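Local structure of N-alpha-acetyltransferase 35, NatC auxiliary subunit (Saccharomyces cerevisiae, 6YGA) at residues B[327-332]-B[341-346]; B[320-325]-B[397-402]; B[304-309]-B[333-338]. The protein serves as the auxiliary subunit of the NatC N-terminal acetyltransferase, which acetylates the N-terminal methionine of L-A virus Gag protein. All coordinates share one frame; numbering follows the deposited sequence.

Three consecutive helices, 298-311, 319-328 and 337-347, and the later helix 386-402 are joined by these contacts near the centre of the folded chain. Contacts 1 and 2 share helix 319-328, and their centres lie about 8 Å apart; Asn-330 ND2 reaches Cys-402 O at 3.0 Å. Contacts 1 and 3 are equally close and share helix 337-347. There Arg-335 NE meets Phe-329 O at 2.7 Å, while Arg-335 N meets Asn-330 OD1 at 2.8 Å, tying the turn after helix 319-328 to the next helix start. Contacts 2 and 3, about 16 Å between centres, meet through Phe-325 CZ and Thr-309 O, 3.2 Å apart. A 1,2-ethanediol, probably from the crystallisation liquor, binds at contact 1 beside Lys-331 and Phe-328.

Contact 1 of 3, residues B[327-332]-B[341-346]; sequences KFFNKL and ILFPLF. With EDO (1,2-ethanediol), chain C.
A buried aromatic cluster between helices 319-328 and 337-347 contains this contact, in which the rings of Phe-329 and Phe-343 are the parts that meet. Phe-329 CZ comes to 3.8 Å from Phe-343 CD2. The ring centroids are 4.8 Å apart with planes at 39°, an oblique aromatic pair. CE1 of Phe-329 lies over one face of the Phe-343 ring, displaced toward the rim. Phe-343 has CG anti to its backbone N (chi1 162°), which carries the ring from its helix toward Phe-329. CB of the next residue, Asn-330, sits over the centre of one face of the Phe-329 ring, so the neighbouring residue covers that face. Ile-310 of helix 298-311 touches both phenylalanines, and the cluster continues through Phe-325 and Phe-347. On the 327-332 segment, Lys-331 curls back through three bent torsions and its NZ donates to Lys-327 O at 2.7 Å, in the carbonyl plane and on a lone pair. The same NZ also donates to O1 of a 1,2-ethanediol at 3.0 Å; C1 of this diol, probably from the crystallisation liquor, lies over one face of the Phe-328 ring. Phe-329, at the end of helix 319-328, and Phe-343 of helix 337-347 thus join two successive helices of the NAA35-like, TPR-repeat region, as in helix-turn-helix packing.

Contact 2 of 3, residues B[320-325]-B[397-402]; sequences LETYQF and EWYQNC
Trp-398 is the first residue of segment 397-402 to meet helix 319-328, bringing the six-membered part of its indole to the ring of Tyr-323. The two rings are nearly parallel (5°) but offset, with centroids 5.0 Å apart and little ring overlap. Trp-398 CH2 makes the closest approach, 3.4 Å from Tyr-323 CE1, and the two side chains cross at about a right angle. Tyr-399 follows and reaches farther across: with CG anti to its carbonyl carbon (chi1 -84°), the phenol extends until OH is 3.0 Å from Thr-322 OG1. Clear hydrogen bonds of both hydroxyls go outside the segments: OH pairs with His-367 NE2 and OG1 with Ala-319 O. The backbone of Thr-322 borders the edge of the Tyr-399 ring, with its O 3.6 Å from CE1. Trp-398 CZ3 lies 3.8 Å above the centre of one face of the Tyr-399 ring, so these adjacent aromatics pack on each other as well as on helix 319-328. Farther along, Cys-402 places SG over one face of the Trp-398 indole, near its rim. The N-to-C directions of the two short helical segments differ by 38°, with the axes 10.9 Å apart at closest approach. Helix 406-429 packs against Trp-398 through Gln-416, Phe-347 at the end of helix 337-347 stacks on Tyr-399, and helix 511-564 touches Leu-320 and Gln-324 of helix 319-328.

Contact 3 of 3, residues B[304-309]-B[333-338]; sequences ANDVKT and EQRHVI
His-336 N donates to Asp-306 OD2 at 2.7 Å, the shortest polar bond across the contact, meeting it on the anti side, somewhat out of the carboxylate plane, with an N-H...O angle of 160°. The other oxygen, OD1, forms a salt bridge with Arg-335 NH1, 2.8 Å away; OD1 lies in the guanidinium plane of Arg-335, whereas NH1 meets OD1 from above the carboxylate, the two planes standing 89° apart. A bend at chi2 (-71°) of Arg-335 turns the guanidinium toward the helix, where Thr-309 CG2 lies over one face, 3.7 Å from NH2. Arg-335 NE is used separately, donating to Phe-329 O. Thr-309 OG1 turns back to Asn-305 O, which also accepts from Thr-309 N on the opposite face of its plane. His-336 is the N-cap of helix 337-347: ND1 accepts from Ile-338 N at 3.1 Å, so this residue binds Asp-306 by its backbone and caps by its ring. Helix 298-311 thus holds the entry to helix 337-347, and Leu-303 packs on His-336 and Ile-338; helix 245-260 packs against Ala-304 and Lys-308, and Gln-334 touches Phe-142 of the neighbouring N-alpha-acetyltransferase 30 chain.

Contact 1 of 3, residues B[327-332]-B[341-346]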
loop_
_atom_site.group_PDB
_atom_site.type_symbol
_atom_site.label_atom_id
_atom_site.label_comp_id
_atom_site.label_asym_id
_atom_site.label_seq_id
_atom_site.Cartn_x
_atom_site.Cartn_y
_atom_site.Cartn_z
ATOM N N LYS B 327 -1.721 7.409 -17.424
ATOM C CA LYS B 327 -1.536 8.574 -16.565
ATOM C C LYS B 327 -2.815 8.947 -15.830
ATOM O O LYS B 327 -2.751 9.577 -14.770
ATOM C CB LYS B 327 -1.038 9.765 -17.384
ATOM C CG LYS B 327 0.407 9.646 -17.830
ATOM C CD LYS B 327 1.367 10.242 -16.806
ATOM C CE LYS B 327 1.262 11.761 -16.774
ATOM N NZ LYS B 327 2.255 12.393 -15.858
ATOM N N PHE B 328 -3.978 8.565 -16.364
ATOM C CA PHE B 328 -5.247 9.061 -15.855
ATOM C C PHE B 328 -6.207 7.992 -15.347
ATOM O O PHE B 328 -7.092 8.328 -14.553
ATOM C CB PHE B 328 -5.973 9.878 -16.937
ATOM C CG PHE B 328 -5.392 11.246 -17.164
ATOM C CD1 PHE B 328 -5.758 12.311 -16.357
ATOM C CD2 PHE B 328 -4.487 11.472 -18.191
ATOM C CE1 PHE B 328 -5.232 13.576 -16.564
ATOM C CE2 PHE B 328 -3.956 12.736 -18.404
ATOM C CZ PHE B 328 -4.330 13.789 -17.589
ATOM N N PHE B 329 -6.072 6.730 -15.767
ATOM C CA PHE B 329 -7.102 5.751 -15.425
ATOM C C PHE B 329 -7.143 5.467 -13.931
ATOM O O PHE B 329 -8.198 5.104 -13.399
ATOM C CB PHE B 329 -6.892 4.451 -16.209
ATOM C CG PHE B 329 -6.100 3.406 -15.468
ATOM C CD1 PHE B 329 -4.720 3.486 -15.406
ATOM C CD2 PHE B 329 -6.734 2.335 -14.853
ATOM C CE1 PHE B 329 -3.982 2.525 -14.731
ATOM C CE2 PHE B 329 -6.003 1.370 -14.176
ATOM C CZ PHE B 329 -4.624 1.465 -14.116
ATOM N N ASN B 330 -6.018 5.642 -13.238
ATOM C CA ASN B 330 -5.899 5.320 -11.821
ATOM C C ASN B 330 -5.431 6.525 -11.014
ATOM O O ASN B 330 -4.856 6.365 -9.935
ATOM C CB ASN B 330 -4.940 4.140 -11.639
ATOM C CG ASN B 330 -5.058 3.482 -10.277
ATOM O OD1 ASN B 330 -6.135 3.446 -9.685
ATOM N ND2 ASN B 330 -3.943 2.971 -9.767
ATOM N N LYS B 331 -5.675 7.733 -11.515
ATOM C CA LYS B 331 -5.064 8.940 -10.969
ATOM C C LYS B 331 -5.991 9.739 -10.069
ATOM O O LYS B 331 -5.551 10.251 -9.037
ATOM C CB LYS B 331 -4.576 9.837 -12.111
ATOM C CG LYS B 331 -3.747 11.031 -11.673
ATOM C CD LYS B 331 -2.546 10.602 -10.835
ATOM C CE LYS B 331 -1.613 9.655 -11.588
ATOM N NZ LYS B 331 -0.997 10.270 -12.796
ATOM N N LEU B 332 -7.262 9.878 -10.447
ATOM C CA LEU B 332 -8.177 10.703 -9.667
ATOM C C LEU B 332 -8.575 10.011 -8.370
ATOM O O LEU B 332 -8.685 10.659 -7.321
ATOM C CB LEU B 332 -9.399 11.047 -10.512
ATOM C CG LEU B 332 -9.035 11.904 -11.724
ATOM C CD1 LEU B 332 -10.244 12.115 -12.597
ATOM C CD2 LEU B 332 -8.462 13.237 -11.273
ATOM N N ILE B 341 -5.151 -5.211 -10.820
ATOM C CA ILE B 341 -4.418 -6.396 -11.254
ATOM C C ILE B 341 -4.695 -6.673 -12.722
ATOM O O ILE B 341 -3.806 -7.098 -13.471
ATOM C CB ILE B 341 -4.787 -7.609 -10.383
ATOM C CG1 ILE B 341 -4.514 -7.319 -8.908
ATOM C CG2 ILE B 341 -4.022 -8.852 -10.839
ATOM C CD1 ILE B 341 -4.961 -8.436 -7.976
ATOM N N LEU B 342 -5.931 -6.427 -13.157
ATOM C CA LEU B 342 -6.343 -6.814 -14.500
ATOM C C LEU B 342 -5.593 -6.025 -15.567
ATOM O O LEU B 342 -5.205 -6.585 -16.601
ATOM C CB LEU B 342 -7.853 -6.626 -14.649
ATOM C CG LEU B 342 -8.501 -7.318 -15.847
ATOM C CD1 LEU B 342 -8.296 -8.816 -15.748
ATOM C CD2 LEU B 342 -9.980 -6.977 -15.914
ATOM N N PHE B 343 -5.361 -4.733 -15.324
ATOM C CA PHE B 343 -4.785 -3.877 -16.359
ATOM C C PHE B 343 -3.421 -4.360 -16.846
ATOM O O PHE B 343 -3.265 -4.550 -18.064
ATOM C CB PHE B 343 -4.738 -2.428 -15.861
ATOM C CG PHE B 343 -3.797 -1.559 -16.636
ATOM C CD1 PHE B 343 -4.100 -1.153 -17.928
ATOM C CD2 PHE B 343 -2.604 -1.147 -16.073
ATOM C CE1 PHE B 343 -3.226 -0.358 -18.638
ATOM C CE2 PHE B 343 -1.726 -0.350 -16.776
ATOM C CZ PHE B 343 -2.037 0.046 -18.060
ATOM N N PRO B 344 -2.412 -4.596 -15.995
ATOM C CA PRO B 344 -1.127 -5.059 -16.549
ATOM C C PRO B 344 -1.218 -6.409 -17.239
ATOM O O PRO B 344 -0.522 -6.629 -18.237
ATOM C CB PRO B 344 -0.206 -5.098 -15.320
ATOM C CG PRO B 344 -0.834 -4.163 -14.349
ATOM C CD PRO B 344 -2.304 -4.375 -14.541
ATOM N N LEU B 345 -2.064 -7.318 -16.746
ATOM C CA LEU B 345 -2.221 -8.611 -17.408
ATOM C C LEU B 345 -2.978 -8.480 -18.722
ATOM O O LEU B 345 -2.683 -9.201 -19.682
ATOM C CB LEU B 345 -2.935 -9.591 -16.478
ATOM C CG LEU B 345 -2.200 -9.858 -15.166
ATOM C CD1 LEU B 345 -3.033 -10.729 -14.238
ATOM C CD2 LEU B 345 -0.857 -10.501 -15.461
ATOM N N PHE B 346 -3.951 -7.570 -18.779
ATOM C CA PHE B 346 -4.671 -7.287 -20.014
ATOM C C PHE B 346 -3.819 -6.489 -20.992
ATOM O O PHE B 346 -3.962 -6.646 -22.210
ATOM C CB PHE B 346 -5.960 -6.529 -19.686
ATOM C CG PHE B 346 -6.852 -6.287 -20.869
ATOM C CD1 PHE B 346 -7.765 -7.248 -21.267
ATOM C CD2 PHE B 346 -6.796 -5.092 -21.567
ATOM C CE1 PHE B 346 -8.593 -7.032 -22.349
ATOM C CE2 PHE B 346 -7.623 -4.869 -22.651
ATOM C CZ PHE B 346 -8.523 -5.842 -23.042
HETATM C C1 EDO C . -1.560 13.489 -15.236
HETATM O O1 EDO C . -1.166 13.086 -13.920
HETATM C C2 EDO C . -0.745 14.705 -15.659
HETATM O O2 EDO C . -1.059 15.048 -17.014
#

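Contact 2 of 3, residues B[320-325]-B[397-402]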
loop_
_atom_site.group_PDB
_atom_site.type_symbol
_atom_site.label_atom_id
_atom_site.label_comp_id
_atom_site.label_asym_id
_atom_site.label_seq_id
_atom_site.Cartn_x
_atom_site.Cartn_y
_atom_site.Cartn_z
ATOM N N LEU B 320 0.690 7.269 -27.584
ATOM C CA LEU B 320 0.263 8.387 -26.752
ATOM C C LEU B 320 -1.078 8.108 -26.089
ATOM O O LEU B 320 -1.324 8.571 -24.970
ATOM C CB LEU B 320 0.199 9.665 -27.590
ATOM C CG LEU B 320 -0.042 10.978 -26.848
ATOM C CD1 LEU B 320 0.865 11.076 -25.635
ATOM C CD2 LEU B 320 0.186 12.156 -27.783
ATOM N N GLU B 321 -1.947 7.341 -26.751
ATOM C CA GLU B 321 -3.242 7.022 -26.160
ATOM C C GLU B 321 -3.097 6.045 -24.997
ATOM O O GLU B 321 -3.805 6.167 -23.991
ATOM C CB GLU B 321 -4.187 6.477 -27.231
ATOM C CG GLU B 321 -4.721 7.563 -28.163
ATOM C CD GLU B 321 -5.648 7.024 -29.237
ATOM O OE1 GLU B 321 -5.717 5.788 -29.396
ATOM O OE2 GLU B 321 -6.308 7.836 -29.922
ATOM N N THR B 322 -2.185 5.072 -25.109
ATOM C CA THR B 322 -1.901 4.203 -23.968
ATOM C C THR B 322 -1.200 4.972 -22.855
ATOM O O THR B 322 -1.505 4.779 -21.672
ATOM C CB THR B 322 -1.044 3.009 -24.396
ATOM O OG1 THR B 322 0.185 3.476 -24.969
ATOM C CG2 THR B 322 -1.780 2.149 -25.406
ATOM N N TYR B 323 -0.256 5.845 -23.217
ATOM C CA TYR B 323 0.485 6.606 -22.216
ATOM C C TYR B 323 -0.454 7.465 -21.376
ATOM O O TYR B 323 -0.384 7.456 -20.140
ATOM C CB TYR B 323 1.549 7.459 -22.914
ATOM C CG TYR B 323 2.350 8.378 -22.019
ATOM C CD1 TYR B 323 3.501 7.934 -21.377
ATOM C CD2 TYR B 323 1.972 9.701 -21.841
ATOM C CE1 TYR B 323 4.240 8.780 -20.568
ATOM C CE2 TYR B 323 2.703 10.553 -21.037
ATOM C CZ TYR B 323 3.835 10.089 -20.403
ATOM O OH TYR B 323 4.558 10.942 -19.601
ATOM N N GLN B 324 -1.359 8.195 -22.031
ATOM C CA GLN B 324 -2.313 9.028 -21.302
ATOM C C GLN B 324 -3.353 8.190 -20.569
ATOM O O GLN B 324 -3.875 8.622 -19.533
ATOM C CB GLN B 324 -2.991 10.009 -22.257
ATOM C CG GLN B 324 -2.047 11.045 -22.858
ATOM C CD GLN B 324 -1.731 12.187 -21.903
ATOM O OE1 GLN B 324 -1.428 11.970 -20.730
ATOM N NE2 GLN B 324 -1.805 13.414 -22.407
ATOM N N PHE B 325 -3.674 6.999 -21.083
ATOM C CA PHE B 325 -4.546 6.101 -20.335
ATOM C C PHE B 325 -3.895 5.692 -19.021
ATOM O O PHE B 325 -4.547 5.688 -17.971
ATOM C CB PHE B 325 -4.896 4.868 -21.171
ATOM C CG PHE B 325 -5.788 3.882 -20.456
ATOM C CD1 PHE B 325 -5.245 2.876 -19.667
ATOM C CD2 PHE B 325 -7.167 3.959 -20.575
ATOM C CE1 PHE B 325 -6.059 1.972 -19.008
ATOM C CE2 PHE B 325 -7.987 3.055 -19.920
ATOM C CZ PHE B 325 -7.432 2.062 -19.135
ATOM N N GLU B 397 7.612 -1.646 -17.116
ATOM C CA GLU B 397 7.526 -1.481 -15.668
ATOM C C GLU B 397 6.917 -0.136 -15.298
ATOM O O GLU B 397 6.222 -0.028 -14.281
ATOM C CB GLU B 397 8.905 -1.634 -15.027
ATOM C CG GLU B 397 9.433 -3.062 -15.036
ATOM C CD GLU B 397 10.846 -3.170 -14.500
ATOM O OE1 GLU B 397 11.393 -2.148 -14.036
ATOM O OE2 GLU B 397 11.411 -4.282 -14.546
ATOM N N TRP B 398 7.157 0.895 -16.111
ATOM C CA TRP B 398 6.535 2.191 -15.862
ATOM C C TRP B 398 5.017 2.098 -15.973
ATOM O O TRP B 398 4.292 2.676 -15.155
ATOM C CB TRP B 398 7.091 3.237 -16.832
ATOM C CG TRP B 398 6.470 4.591 -16.674
ATOM C CD1 TRP B 398 6.914 5.613 -15.884
ATOM C CD2 TRP B 398 5.280 5.068 -17.315
ATOM N NE1 TRP B 398 6.078 6.697 -15.996
ATOM C CE2 TRP B 398 5.067 6.389 -16.869
ATOM C CE3 TRP B 398 4.378 4.509 -18.225
ATOM C CZ2 TRP B 398 3.986 7.158 -17.302
ATOM C CZ3 TRP B 398 3.305 5.275 -18.654
ATOM C CH2 TRP B 398 3.118 6.583 -18.191
ATOM N N TYR B 399 4.517 1.371 -16.975
ATOM C CA TYR B 399 3.074 1.198 -17.119
ATOM C C TYR B 399 2.496 0.426 -15.941
ATOM O O TYR B 399 1.436 0.776 -15.410
ATOM C CB TYR B 399 2.753 0.480 -18.430
ATOM C CG TYR B 399 2.682 1.378 -19.644
ATOM C CD1 TYR B 399 1.492 2.003 -19.999
ATOM C CD2 TYR B 399 3.799 1.592 -20.440
ATOM C CE1 TYR B 399 1.419 2.822 -21.106
ATOM C CE2 TYR B 399 3.737 2.411 -21.552
ATOM C CZ TYR B 399 2.542 3.023 -21.880
ATOM O OH TYR B 399 2.464 3.840 -22.983
ATOM N N GLN B 400 3.183 -0.642 -15.526
ATOM C CA GLN B 400 2.684 -1.477 -14.440
ATOM C C GLN B 400 2.625 -0.705 -13.129
ATOM O O GLN B 400 1.715 -0.914 -12.318
ATOM C CB GLN B 400 3.558 -2.726 -14.301
ATOM C CG GLN B 400 3.085 -3.709 -13.245
ATOM C CD GLN B 400 3.590 -5.121 -13.489
ATOM O OE1 GLN B 400 3.839 -5.518 -14.629
ATOM N NE2 GLN B 400 3.740 -5.887 -12.414
ATOM N N ASN B 401 3.578 0.203 -12.907
ATOM C CA ASN B 401 3.572 1.000 -11.686
ATOM C C ASN B 401 2.346 1.902 -11.594
ATOM O O ASN B 401 1.949 2.276 -10.485
ATOM C CB ASN B 401 4.854 1.831 -11.601
ATOM C CG ASN B 401 4.963 2.598 -10.303
ATOM O OD1 ASN B 401 5.165 2.014 -9.238
ATOM N ND2 ASN B 401 4.837 3.914 -10.384
ATOM N N CYS B 402 1.724 2.237 -12.728
ATOM C CA CYS B 402 0.569 3.130 -12.703
ATOM C C CYS B 402 -0.628 2.507 -12.000
ATOM O O CYS B 402 -1.456 3.234 -11.442
ATOM C CB CYS B 402 0.178 3.541 -14.121
ATOM S SG CYS B 402 1.395 4.584 -14.936
#

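Contact 3 of 3, residues B[304-309]-B[333-338]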
loop_
_atom_site.group_PDB
_atom_site.type_symbol
_atom_site.label_atom_id
_atom_site.label_comp_id
_atom_site.label_asym_id
_atom_site.label_seq_id
_atom_site.Cartn_x
_atom_site.Cartn_y
_atom_site.Cartn_z
ATOM N N ALA B 304 -17.543 -3.166 -11.300
ATOM C CA ALA B 304 -17.882 -3.334 -12.709
ATOM C C ALA B 304 -17.393 -2.160 -13.549
ATOM O O ALA B 304 -16.862 -2.359 -14.647
ATOM C CB ALA B 304 -19.390 -3.517 -12.867
ATOM N N ASN B 305 -17.562 -0.930 -13.055
ATOM C CA ASN B 305 -17.132 0.229 -13.832
ATOM C C ASN B 305 -15.614 0.304 -13.925
ATOM O O ASN B 305 -15.073 0.720 -14.956
ATOM C CB ASN B 305 -17.695 1.515 -13.227
ATOM C CG ASN B 305 -19.180 1.672 -13.473
ATOM O OD1 ASN B 305 -19.952 1.921 -12.545
ATOM N ND2 ASN B 305 -19.593 1.523 -14.728
ATOM N N ASP B 306 -14.909 -0.090 -12.864
ATOM C CA ASP B 306 -13.451 -0.061 -12.898
ATOM C C ASP B 306 -12.902 -1.056 -13.913
ATOM O O ASP B 306 -11.944 -0.753 -14.636
ATOM C CB ASP B 306 -12.891 -0.341 -11.503
ATOM C CG ASP B 306 -13.113 0.815 -10.544
ATOM O OD1 ASP B 306 -13.715 1.826 -10.962
ATOM O OD2 ASP B 306 -12.683 0.718 -9.375
ATOM N N VAL B 307 -13.499 -2.248 -13.986
ATOM C CA VAL B 307 -13.081 -3.228 -14.982
ATOM C C VAL B 307 -13.433 -2.744 -16.385
ATOM O O VAL B 307 -12.653 -2.918 -17.328
ATOM C CB VAL B 307 -13.708 -4.600 -14.673
ATOM C CG1 VAL B 307 -13.482 -5.571 -15.825
ATOM C CG2 VAL B 307 -13.131 -5.167 -13.382
ATOM N N LYS B 308 -14.606 -2.121 -16.543
ATOM C CA LYS B 308 -14.976 -1.560 -17.840
ATOM C C LYS B 308 -13.959 -0.526 -18.304
ATOM O O LYS B 308 -13.654 -0.436 -19.498
ATOM C CB LYS B 308 -16.373 -0.941 -17.771
ATOM C CG LYS B 308 -17.502 -1.960 -17.721
ATOM C CD LYS B 308 -18.861 -1.290 -17.587
ATOM C CE LYS B 308 -19.191 -0.461 -18.815
ATOM N NZ LYS B 308 -20.530 0.188 -18.709
ATOM N N THR B 309 -13.420 0.261 -17.370
ATOM C CA THR B 309 -12.400 1.241 -17.731
ATOM C C THR B 309 -11.128 0.555 -18.216
ATOM O O THR B 309 -10.449 1.059 -19.117
ATOM C CB THR B 309 -12.107 2.153 -16.539
ATOM O OG1 THR B 309 -13.329 2.748 -16.087
ATOM C CG2 THR B 309 -11.138 3.263 -16.929
ATOM N N GLU B 333 -8.793 8.700 -8.416
ATOM C CA GLU B 333 -9.013 7.918 -7.209
ATOM C C GLU B 333 -8.543 6.495 -7.462
ATOM O O GLU B 333 -8.455 6.042 -8.607
ATOM C CB GLU B 333 -10.484 7.940 -6.768
ATOM C CG GLU B 333 -11.442 7.259 -7.727
ATOM C CD GLU B 333 -12.883 7.324 -7.256
ATOM O OE1 GLU B 333 -13.169 8.081 -6.304
ATOM O OE2 GLU B 333 -13.732 6.616 -7.838
ATOM N N GLN B 334 -8.235 5.794 -6.374
ATOM C CA GLN B 334 -7.672 4.455 -6.477
ATOM C C GLN B 334 -8.715 3.475 -7.004
ATOM O O GLN B 334 -9.805 3.350 -6.441
ATOM C CB GLN B 334 -7.151 4.002 -5.114
ATOM C CG GLN B 334 -6.468 2.645 -5.124
ATOM C CD GLN B 334 -5.694 2.373 -3.848
ATOM O OE1 GLN B 334 -4.988 3.243 -3.340
ATOM N NE2 GLN B 334 -5.830 1.162 -3.322
ATOM N N ARG B 335 -8.375 2.780 -8.086
ATOM C CA ARG B 335 -9.289 1.829 -8.700
ATOM C C ARG B 335 -9.389 0.555 -7.867
ATOM O O ARG B 335 -8.532 0.254 -7.030
ATOM C CB ARG B 335 -8.834 1.479 -10.118
ATOM C CG ARG B 335 -8.926 2.621 -11.118
ATOM C CD ARG B 335 -10.371 2.948 -11.464
ATOM N NE ARG B 335 -10.463 3.988 -12.486
ATOM C CZ ARG B 335 -11.605 4.416 -13.017
ATOM N NH1 ARG B 335 -12.760 3.893 -12.624
ATOM N NH2 ARG B 335 -11.592 5.367 -13.940
ATOM N N HIS B 336 -10.458 -0.202 -8.114
ATOM C CA HIS B 336 -10.645 -1.489 -7.461
ATOM C C HIS B 336 -9.442 -2.389 -7.724
ATOM O O HIS B 336 -8.828 -2.342 -8.795
ATOM C CB HIS B 336 -11.936 -2.139 -7.967
ATOM C CG HIS B 336 -12.410 -3.285 -7.132
ATOM N ND1 HIS B 336 -11.878 -4.552 -7.236
ATOM C CD2 HIS B 336 -13.378 -3.360 -6.186
ATOM C CE1 HIS B 336 -12.492 -5.357 -6.387
ATOM N NE2 HIS B 336 -13.406 -4.658 -5.738
ATOM N N VAL B 337 -9.092 -3.206 -6.727
ATOM C CA VAL B 337 -7.865 -3.995 -6.809
ATOM C C VAL B 337 -7.938 -5.002 -7.953
ATOM O O VAL B 337 -6.933 -5.269 -8.624
ATOM C CB VAL B 337 -7.571 -4.675 -5.457
ATOM C CG1 VAL B 337 -8.712 -5.599 -5.044
ATOM C CG2 VAL B 337 -6.247 -5.433 -5.504
ATOM N N ILE B 338 -9.121 -5.574 -8.204
ATOM C CA ILE B 338 -9.269 -6.506 -9.320
ATOM C C ILE B 338 -8.945 -5.806 -10.634
ATOM O O ILE B 338 -8.206 -6.333 -11.474
ATOM C CB ILE B 338 -10.685 -7.110 -9.338
ATOM C CG1 ILE B 338 -10.938 -7.954 -8.084
ATOM C CG2 ILE B 338 -10.886 -7.951 -10.588
ATOM C CD1 ILE B 338 -10.068 -9.187 -7.978
#